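Local atomic coordinates of hypothetical protein (Bacteroides fragilis, PDB entry 4JJA), a protein that is of unknown function but may cleave peptidoglycan as an exo-beta-N-acetylmuramidase. Residues A[333-337]-A[347-351]; A[305-311]-A[338-344]. All blocks are in the same frame, centred on the assembly; numbering follows the deposited sequence. Where two conformers were deposited one is given.

Interaction 1: residues A[333-337]-A[347-351]; sequences YVRKM and IKARW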
ATOM      1  N   TYR A 333       2.151  -1.031 -22.748  1.00  9.92           N
ATOM      2  CA  TYR A 333       1.936  -2.228 -23.584  1.00 10.22           C
ATOM      3  C   TYR A 333       0.804  -3.089 -23.088  1.00  9.36           C
ATOM      4  O   TYR A 333       0.316  -3.918 -23.841  1.00 10.62           O
ATOM      5  CB  TYR A 333       3.186  -3.047 -23.779  1.00 10.27           C
ATOM      6  CG  TYR A 333       3.818  -3.663 -22.545  1.00  9.68           C
ATOM      7  CD1 TYR A 333       3.205  -4.731 -21.867  1.00  9.46           C
ATOM      8  CD2 TYR A 333       5.058  -3.239 -22.078  1.00  9.98           C
ATOM      9  CE1 TYR A 333       3.810  -5.333 -20.777  1.00 10.93           C
ATOM     10  CE2 TYR A 333       5.656  -3.844 -20.994  1.00 10.22           C
ATOM     11  CZ  TYR A 333       5.037  -4.891 -20.333  1.00  9.93           C
ATOM     12  OH  TYR A 333       5.643  -5.486 -19.253  1.00 12.20           O
ATOM     13  N   VAL A 334       0.364  -2.960 -21.830  1.00  9.51           N
ATOM     14  CA  VAL A 334      -0.701  -3.807 -21.337  1.00  9.35           C
ATOM     15  C   VAL A 334      -2.016  -3.537 -22.069  1.00  9.10           C
ATOM     16  O   VAL A 334      -2.653  -4.473 -22.601  1.00 10.27           O
ATOM     17  CB  VAL A 334      -0.850  -3.728 -19.814  1.00  9.19           C
ATOM     18  CG1 VAL A 334      -2.085  -4.505 -19.307  1.00 10.45           C
ATOM     19  CG2 VAL A 334       0.426  -4.205 -19.109  1.00 10.95           C
ATOM     20  N   ARG A 335      -2.412  -2.265 -22.188  1.00  9.39           N
ATOM     21  CA  ARG A 335      -3.587  -1.944 -22.963  1.00  9.29           C
ATOM     22  C   ARG A 335      -3.455  -2.441 -24.400  1.00 10.40           C
ATOM     23  O   ARG A 335      -4.398  -3.037 -24.967  1.00 10.91           O
ATOM     24  CB  ARG A 335      -3.732  -0.437 -22.984  1.00  9.39           C
ATOM     25  CG  ARG A 335      -4.836   0.105 -23.853  1.00  9.91           C
ATOM     26  CD  ARG A 335      -4.693   1.580 -24.116  1.00 10.47           C
ATOM     27  NE  ARG A 335      -4.825   2.392 -22.903  1.00 10.80           N
ATOM     28  CZ  ARG A 335      -5.839   3.215 -22.611  1.00 10.49           C
ATOM     29  NH1 ARG A 335      -6.893   3.336 -23.399  1.00 11.27           N
ATOM     30  NH2 ARG A 335      -5.766   3.938 -21.500  1.00 10.52           N
ATOM     31  N   LYS A 336      -2.315  -2.148 -25.010  1.00 11.25           N
ATOM     32  CA  LYS A 336      -2.140  -2.473 -26.429  1.00 11.89           C
ATOM     33  C   LYS A 336      -2.227  -3.984 -26.678  1.00 10.88           C
ATOM     34  O   LYS A 336      -2.856  -4.446 -27.637  1.00 12.05           O
ATOM     35  CB  LYS A 336      -0.801  -1.959 -26.930  1.00 12.68           C
ATOM     36  CG  LYS A 336      -0.699  -0.439 -26.996  1.00 15.43           C
ATOM     37  CD  LYS A 336       0.731  -0.015 -27.466  1.00 23.09           C
ATOM     38  CE  LYS A 336       1.041   1.462 -27.367  1.00 27.72           C
ATOM     39  NZ  LYS A 336       2.463   1.716 -27.817  1.00 32.63           N
HETATM   40  N   MSE A 337      -1.596  -4.759 -25.817  1.00 10.30           N
HETATM   41  CA  MSE A 337      -1.608  -6.222 -25.964  1.00 10.46           C
HETATM   42  C   MSE A 337      -2.965  -6.830 -25.681  1.00  9.76           C
HETATM   43  O   MSE A 337      -3.390  -7.742 -26.383  1.00 10.84           O
HETATM   44  CB  MSE A 337      -0.539  -6.836 -25.090  1.00  9.85           C
HETATM   45  CG  MSE A 337       0.879  -6.546 -25.543  1.00 11.15           C
HETATM   46 SE   MSE A 337       2.236  -7.316 -24.440  0.75 10.13          SE
HETATM   47  CE  MSE A 337       2.160  -9.170 -25.057  1.00 13.93           C
ATOM     48  N   ILE A 347       1.267 -11.446 -21.806  1.00  9.67           N
ATOM     49  CA  ILE A 347       1.470 -10.095 -21.308  1.00 10.13           C
ATOM     50  C   ILE A 347       2.316 -10.147 -20.028  1.00 10.51           C
ATOM     51  O   ILE A 347       3.301  -9.392 -19.897  1.00 10.90           O
ATOM     52  CB  ILE A 347       0.108  -9.372 -21.067  1.00 10.36           C
ATOM     53  CG1 ILE A 347      -0.651  -9.289 -22.385  1.00 12.40           C
ATOM     54  CG2 ILE A 347       0.360  -7.976 -20.479  1.00 10.94           C
ATOM     55  CD1 ILE A 347      -2.093  -8.804 -22.226  1.00 13.82           C
ATOM     56  N   LYS A 348       1.953 -11.028 -19.105  1.00 10.48           N
ATOM     57  CA  LYS A 348       2.682 -11.135 -17.850  1.00  9.82           C
ATOM     58  C   LYS A 348       4.157 -11.517 -18.097  1.00 10.62           C
ATOM     59  O   LYS A 348       5.059 -10.995 -17.477  1.00 10.56           O
ATOM     60  CB  LYS A 348       1.977 -12.095 -16.921  1.00 10.34           C
ATOM     61  CG  LYS A 348       2.786 -12.403 -15.687  1.00 10.88           C
ATOM     62  CD  LYS A 348       1.905 -12.938 -14.592  1.00 13.33           C
ATOM     63  CE  LYS A 348       2.710 -13.152 -13.323  1.00 14.29           C
ATOM     64  NZ  LYS A 348       1.856 -13.346 -12.163  1.00 15.97           N
ATOM     65  N   ALA A 349       4.421 -12.409 -19.055  1.00  9.94           N
ATOM     66  CA  ALA A 349       5.767 -12.793 -19.360  1.00 11.03           C
ATOM     67  C   ALA A 349       6.617 -11.602 -19.798  1.00 10.42           C
ATOM     68  O   ALA A 349       7.815 -11.611 -19.614  1.00 11.02           O
ATOM     69  CB  ALA A 349       5.766 -13.918 -20.461  1.00 12.98           C
ATOM     70  N   ARG A 350       6.002 -10.575 -20.393  1.00 10.38           N
ATOM     71  CA  ARG A 350       6.738  -9.434 -20.897  1.00  9.92           C
ATOM     72  C   ARG A 350       7.449  -8.652 -19.766  1.00  9.11           C
ATOM     73  O   ARG A 350       8.458  -8.019 -20.019  1.00 10.85           O
ATOM     74  CB  ARG A 350       5.845  -8.534 -21.745  1.00 10.45           C
ATOM     75  CG  ARG A 350       6.645  -7.495 -22.496  1.00 11.60           C
ATOM     76  CD  ARG A 350       5.848  -6.808 -23.541  1.00 11.20           C
ATOM     77  NE  ARG A 350       6.568  -5.689 -24.137  1.00 11.95           N
ATOM     78  CZ  ARG A 350       6.057  -4.960 -25.135  1.00 14.37           C
ATOM     79  NH1 ARG A 350       4.909  -5.303 -25.690  1.00 12.73           N
ATOM     80  NH2 ARG A 350       6.694  -3.886 -25.575  1.00 14.82           N
ATOM     81  N   TRP A 351       6.905  -8.702 -18.554  1.00  8.94           N
ATOM     82  CA  TRP A 351       7.502  -8.010 -17.429  1.00  9.21           C
ATOM     83  C   TRP A 351       8.420  -8.879 -16.582  1.00  9.79           C
ATOM     84  O   TRP A 351       8.935  -8.422 -15.573  1.00  9.71           O
ATOM     85  CB  TRP A 351       6.489  -7.248 -16.602  1.00  9.03           C
ATOM     86  CG  TRP A 351       5.489  -8.041 -15.841  1.00  8.81           C
ATOM     87  CD1 TRP A 351       5.696  -8.920 -14.794  1.00  9.52           C
ATOM     88  CD2 TRP A 351       4.053  -7.976 -16.000  1.00  8.09           C
ATOM     89  NE1 TRP A 351       4.495  -9.374 -14.314  1.00  9.12           N
ATOM     90  CE2 TRP A 351       3.475  -8.782 -15.003  1.00  9.18           C
ATOM     91  CE3 TRP A 351       3.219  -7.258 -16.857  1.00  9.79           C
ATOM     92  CZ2 TRP A 351       2.096  -8.911 -14.849  1.00  9.90           C
ATOM     93  CZ3 TRP A 351       1.833  -7.379 -16.691  1.00 10.92           C
ATOM     94  CH2 TRP A 351       1.302  -8.197 -15.707  1.00 10.84           C
TER
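Val-334, Met-337 and Ile-347 form the close-packed part of this contact. CG1 of Ile-347 lies 3.7 Å from CB of Met-337, the two side chains passing in opposite directions, while CG2, the other branch of Ile-347, meets CG2 of Val-334 at 4.0 Å. The selenomethionine chain bends at its last torsion (chi3 77°), which brings CE back over Ile-347 and leaves SE 3.6 Å from NH1 of Arg-350, at the edge of the guanidinium. On the inner side Val-334 also touches the edge of the Trp-351 indole, whose NE1 is hydrogen-bonded to Asp-151; Phe-325 and Leu-304 continue this packing. The segments lie on consecutive helices, 333-339 and 344-350, joined by a short turn into a helical hairpin within the C-terminal NamZ region, and no hydrogen bond links them. On the solvent side the contact rests on the exposed Arg-350, which reaches across one face of the Tyr-333 ring. With CG anti to the backbone N (chi1 -169°) and the chain extended from there, its CD sits 3.6 Å from the ring centroid, almost on the normal. The guanidinium carries on toward CB of Tyr-333, its plane within 6° of the ring, giving an off-centre cation-pi stack with CZ 4.1 Å from the centroid. At the far end of the ring, OH of Tyr-333 lies 3.3 Å from CB of Trp-351.

Interaction 2: residues A[305-311]-A[338-344]; sequences DYLIDAY and IEGGKSA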
ATOM      1  N   ASP A 305      -6.235 -12.325 -16.055  1.00  9.06           N
ATOM      2  CA  ASP A 305      -7.415 -13.020 -16.565  1.00  9.97           C
ATOM      3  C   ASP A 305      -8.678 -12.201 -16.403  1.00  9.21           C
ATOM      4  O   ASP A 305      -9.579 -12.248 -17.259  1.00  9.71           O
ATOM      5  CB  ASP A 305      -7.631 -14.391 -15.867  1.00 10.46           C
ATOM      6  CG  ASP A 305      -6.705 -15.505 -16.320  1.00 13.78           C
ATOM      7  OD1 ASP A 305      -6.019 -15.366 -17.321  1.00 15.15           O
ATOM      8  OD2 ASP A 305      -6.714 -16.571 -15.642  1.00 17.61           O
ATOM      9  N   TYR A 306      -8.811 -11.539 -15.241  1.00  8.85           N
ATOM     10  CA  TYR A 306     -10.050 -10.889 -14.930  1.00  9.31           C
ATOM     11  C   TYR A 306     -10.257  -9.669 -15.829  1.00  8.98           C
ATOM     12  O   TYR A 306     -11.342  -9.452 -16.395  1.00  9.14           O
ATOM     13  CB  TYR A 306     -10.064 -10.485 -13.440  1.00  9.85           C
ATOM     14  CG  TYR A 306      -9.625 -11.603 -12.512  1.00 10.24           C
ATOM     15  CD1 TYR A 306     -10.213 -12.848 -12.579  1.00 10.00           C
ATOM     16  CD2 TYR A 306      -8.652 -11.403 -11.555  1.00 10.98           C
ATOM     17  CE1 TYR A 306      -9.794 -13.900 -11.735  1.00 12.71           C
ATOM     18  CE2 TYR A 306      -8.239 -12.442 -10.700  1.00 11.57           C
ATOM     19  CZ  TYR A 306      -8.813 -13.693 -10.811  1.00 12.24           C
ATOM     20  OH  TYR A 306      -8.427 -14.685  -9.922  1.00 14.66           O
ATOM     21  N   LEU A 307      -9.226  -8.850 -15.950  1.00  9.49           N
ATOM     22  CA  LEU A 307      -9.266  -7.701 -16.787  0.50  8.80           C
ATOM     23  C   LEU A 307      -9.578  -8.059 -18.268  1.00  8.50           C
ATOM     24  O   LEU A 307     -10.390  -7.422 -18.927  1.00  9.54           O
ATOM     25  CB  LEU A 307      -7.912  -7.017 -16.596  0.50  9.29           C
ATOM     26  CG  LEU A 307      -7.733  -5.685 -17.274  0.50  6.25           C
ATOM     27  CD1 LEU A 307      -8.586  -4.598 -16.644  0.50  8.14           C
ATOM     28  CD2 LEU A 307      -6.297  -5.268 -17.225  0.50  5.29           C
ATOM     29  N   ILE A 308      -8.910  -9.107 -18.731  1.00  8.55           N
ATOM     30  CA  ILE A 308      -9.079  -9.542 -20.113  1.00  8.99           C
ATOM     31  C   ILE A 308     -10.486 -10.066 -20.336  1.00  9.57           C
ATOM     32  O   ILE A 308     -11.131  -9.794 -21.362  1.00  9.48           O
ATOM     33  CB  ILE A 308      -7.964 -10.547 -20.467  1.00  9.99           C
ATOM     34  CG1 ILE A 308      -6.612  -9.833 -20.503  1.00 10.31           C
ATOM     35  CG2 ILE A 308      -8.286 -11.343 -21.772  1.00 12.12           C
ATOM     36  CD1 ILE A 308      -5.405 -10.751 -20.661  1.00 12.39           C
ATOM     37  N   ASP A 309     -10.996 -10.816 -19.366  1.00  8.76           N
ATOM     38  CA  ASP A 309     -12.360 -11.301 -19.438  1.00  9.69           C
ATOM     39  C   ASP A 309     -13.366 -10.170 -19.590  1.00  8.42           C
ATOM     40  O   ASP A 309     -14.232 -10.208 -20.470  1.00  9.76           O
ATOM     41  CB  ASP A 309     -12.647 -12.124 -18.174  1.00 10.85           C
ATOM     42  CG  ASP A 309     -14.051 -12.675 -18.108  1.00 13.39           C
ATOM     43  OD1 ASP A 309     -14.422 -13.335 -19.078  1.00 19.45           O
ATOM     44  OD2 ASP A 309     -14.690 -12.539 -17.085  1.00 18.75           O
ATOM     45  N   ALA A 310     -13.275  -9.195 -18.696  1.00  8.25           N
ATOM     46  CA  ALA A 310     -14.195  -8.091 -18.762  1.00  8.11           C
ATOM     47  C   ALA A 310     -14.077  -7.281 -20.043  1.00  7.99           C
ATOM     48  O   ALA A 310     -15.072  -6.882 -20.626  1.00  9.19           O
ATOM     49  CB  ALA A 310     -14.016  -7.185 -17.545  1.00  8.94           C
ATOM     50  N   TYR A 311     -12.839  -7.056 -20.508  1.00  8.02           N
ATOM     51  CA  TYR A 311     -12.611  -6.303 -21.727  1.00  8.12           C
ATOM     52  C   TYR A 311     -13.321  -6.958 -22.898  1.00  8.91           C
ATOM     53  O   TYR A 311     -14.069  -6.287 -23.632  1.00  9.70           O
ATOM     54  CB  TYR A 311     -11.106  -6.213 -22.021  1.00  9.83           C
ATOM     55  CG  TYR A 311     -10.823  -5.654 -23.413  1.00  9.28           C
ATOM     56  CD1 TYR A 311     -10.921  -4.319 -23.640  1.00 10.29           C
ATOM     57  CD2 TYR A 311     -10.561  -6.464 -24.471  1.00 10.91           C
ATOM     58  CE1 TYR A 311     -10.744  -3.771 -24.895  1.00 11.62           C
ATOM     59  CE2 TYR A 311     -10.358  -5.942 -25.718  1.00 10.94           C
ATOM     60  CZ  TYR A 311     -10.451  -4.595 -25.940  1.00 11.87           C
ATOM     61  OH  TYR A 311     -10.291  -4.049 -27.204  1.00 15.32           O
ATOM     62  N   ILE A 338      -3.692  -6.286 -24.698  1.00  9.64           N
ATOM     63  CA  ILE A 338      -5.055  -6.777 -24.474  1.00 10.03           C
ATOM     64  C   ILE A 338      -5.896  -6.531 -25.723  1.00 10.65           C
ATOM     65  O   ILE A 338      -6.614  -7.410 -26.207  1.00 11.60           O
ATOM     66  CB  ILE A 338      -5.708  -6.173 -23.244  1.00  9.18           C
ATOM     67  CG1 ILE A 338      -4.963  -6.645 -21.975  1.00 10.40           C
ATOM     68  CG2 ILE A 338      -7.200  -6.541 -23.189  1.00 11.38           C
ATOM     69  CD1 ILE A 338      -5.407  -6.048 -20.662  1.00 11.15           C
ATOM     70  N   GLU A 339      -5.828  -5.312 -26.237  1.00 11.14           N
ATOM     71  CA  GLU A 339      -6.632  -4.946 -27.391  1.00 12.56           C
ATOM     72  C   GLU A 339      -6.208  -5.726 -28.624  1.00 12.89           C
ATOM     73  O   GLU A 339      -7.003  -5.939 -29.525  1.00 15.50           O
ATOM     74  CB  GLU A 339      -6.483  -3.447 -27.640  1.00 12.79           C
ATOM     75  CG  GLU A 339      -7.216  -2.653 -26.581  1.00 13.03           C
ATOM     76  CD  GLU A 339      -7.086  -1.158 -26.670  1.00 15.59           C
ATOM     77  OE1 GLU A 339      -6.328  -0.625 -27.512  1.00 19.79           O
ATOM     78  OE2 GLU A 339      -7.722  -0.476 -25.819  1.00 15.20           O
ATOM     79  N   GLY A 340      -4.951  -6.119 -28.665  1.00 12.61           N
ATOM     80  CA  GLY A 340      -4.410  -6.934 -29.741  1.00 13.21           C
ATOM     81  C   GLY A 340      -4.738  -8.405 -29.651  1.00 13.55           C
ATOM     82  O   GLY A 340      -4.300  -9.176 -30.519  1.00 16.45           O
ATOM     83  N   GLY A 341      -5.457  -8.827 -28.608  1.00 12.16           N
ATOM     84  CA  GLY A 341      -5.850 -10.214 -28.472  1.00 12.30           C
ATOM     85  C   GLY A 341      -4.866 -11.114 -27.813  1.00 12.33           C
ATOM     86  O   GLY A 341      -5.023 -12.331 -27.876  1.00 14.04           O
ATOM     87  N   LYS A 342      -3.850 -10.546 -27.174  1.00 11.71           N
ATOM     88  CA  LYS A 342      -2.853 -11.380 -26.480  1.00 12.34           C
ATOM     89  C   LYS A 342      -3.389 -11.956 -25.179  1.00 12.17           C
ATOM     90  O   LYS A 342      -4.363 -11.487 -24.618  1.00 12.54           O
ATOM     91  CB  LYS A 342      -1.606 -10.569 -26.214  1.00 12.76           C
ATOM     92  CG  LYS A 342      -0.952  -9.958 -27.475  1.00 13.62           C
ATOM     93  CD  LYS A 342      -0.549 -10.960 -28.537  1.00 15.60           C
ATOM     94  CE  LYS A 342      -0.003 -10.229 -29.763  1.00 20.09           C
ATOM     95  NZ  LYS A 342       0.422 -11.146 -30.829  1.00 25.95           N
ATOM     96  N   SER A 343      -2.770 -13.050 -24.749  1.00 12.73           N
ATOM     97  CA  SER A 343      -3.167 -13.756 -23.553  1.00 12.83           C
ATOM     98  C   SER A 343      -2.597 -13.153 -22.283  1.00 11.74           C
ATOM     99  O   SER A 343      -1.558 -12.467 -22.314  1.00 12.55           O
ATOM    100  CB  SER A 343      -2.737 -15.224 -23.639  1.00 13.91           C
ATOM    101  OG  SER A 343      -1.347 -15.345 -23.469  1.00 15.70           O
ATOM    102  N   ALA A 344      -3.242 -13.466 -21.164  1.00 12.12           N
ATOM    103  CA  ALA A 344      -2.751 -13.049 -19.862  1.00 12.49           C
ATOM    104  C   ALA A 344      -1.309 -13.480 -19.658  1.00 11.85           C
ATOM    105  O   ALA A 344      -0.469 -12.732 -19.194  1.00 11.45           O
ATOM    106  CB  ALA A 344      -3.670 -13.610 -18.735  1.00 13.26           C
TER
HETATM  107  O   HOH W   1      -9.785  -5.776 -29.104  1.00 23.75           O
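The Tyr-311 ring carries CG2 of Ile-338 over one face, a CH-pi contact 4.0 Å from the centroid, with the methyl displaced toward CG and CD2. At the phenol end a water lies in the ring plane, 2.6 Å from OH of Tyr-311, and donates a hydrogen bond to the backbone O of Glu-339, so it bridges the two segments where no direct hydrogen bond does. CG of Glu-339 lies 3.4 Å from the same OH, oblique to the ring, the two side chains crossing at about a right angle; Phe-321 also meets the tyrosine ring. The other branch of Ile-338, CG1 with CD1, faces the preceding turn of helix 305-314, its CG1 3.9 Å from CG1 of Ile-308. There chi1 (-68°) directs CG1 of Ile-308 across the contact and the extended chi2 (172°) carries its CD1 to the backbone N of Ala-344, 3.5 Å away. At the end of the contact CB of Ala-344 touches OD1 of Asp-305 at 3.3 Å. Helix 305-314 thus packs against the turn of a helical hairpin: a Schellman motif, with Gly-341 at positive phi, ends helix 333-339, and Ser-343, as N-cap in a capping box with Glu-346, begins helix 344-350.

The centres of interactions 1 and 2 lie about 10 Å apart, and both use helix 333-339, which offers its 333-337 part to the following helix and its C-terminal end and the following turn to helix 305-314. Along the chain the segments alternate: 305-311, 333-337, 338-344, then 347-351. The join is direct, with a probable hydrogen bond of 2.9 Å from N of Lys-342 to O of Met-337, and CD1 of Ile-347 packing 3.6 Å from CG1 of Ile-338. Ile-347 also reaches Ile-308, so three helices meet in a small, partly buried apolar cluster. They form a compact peripheral unit of the C-terminal NamZ region, the contact centres about 23 and 25 Å from the chain centre.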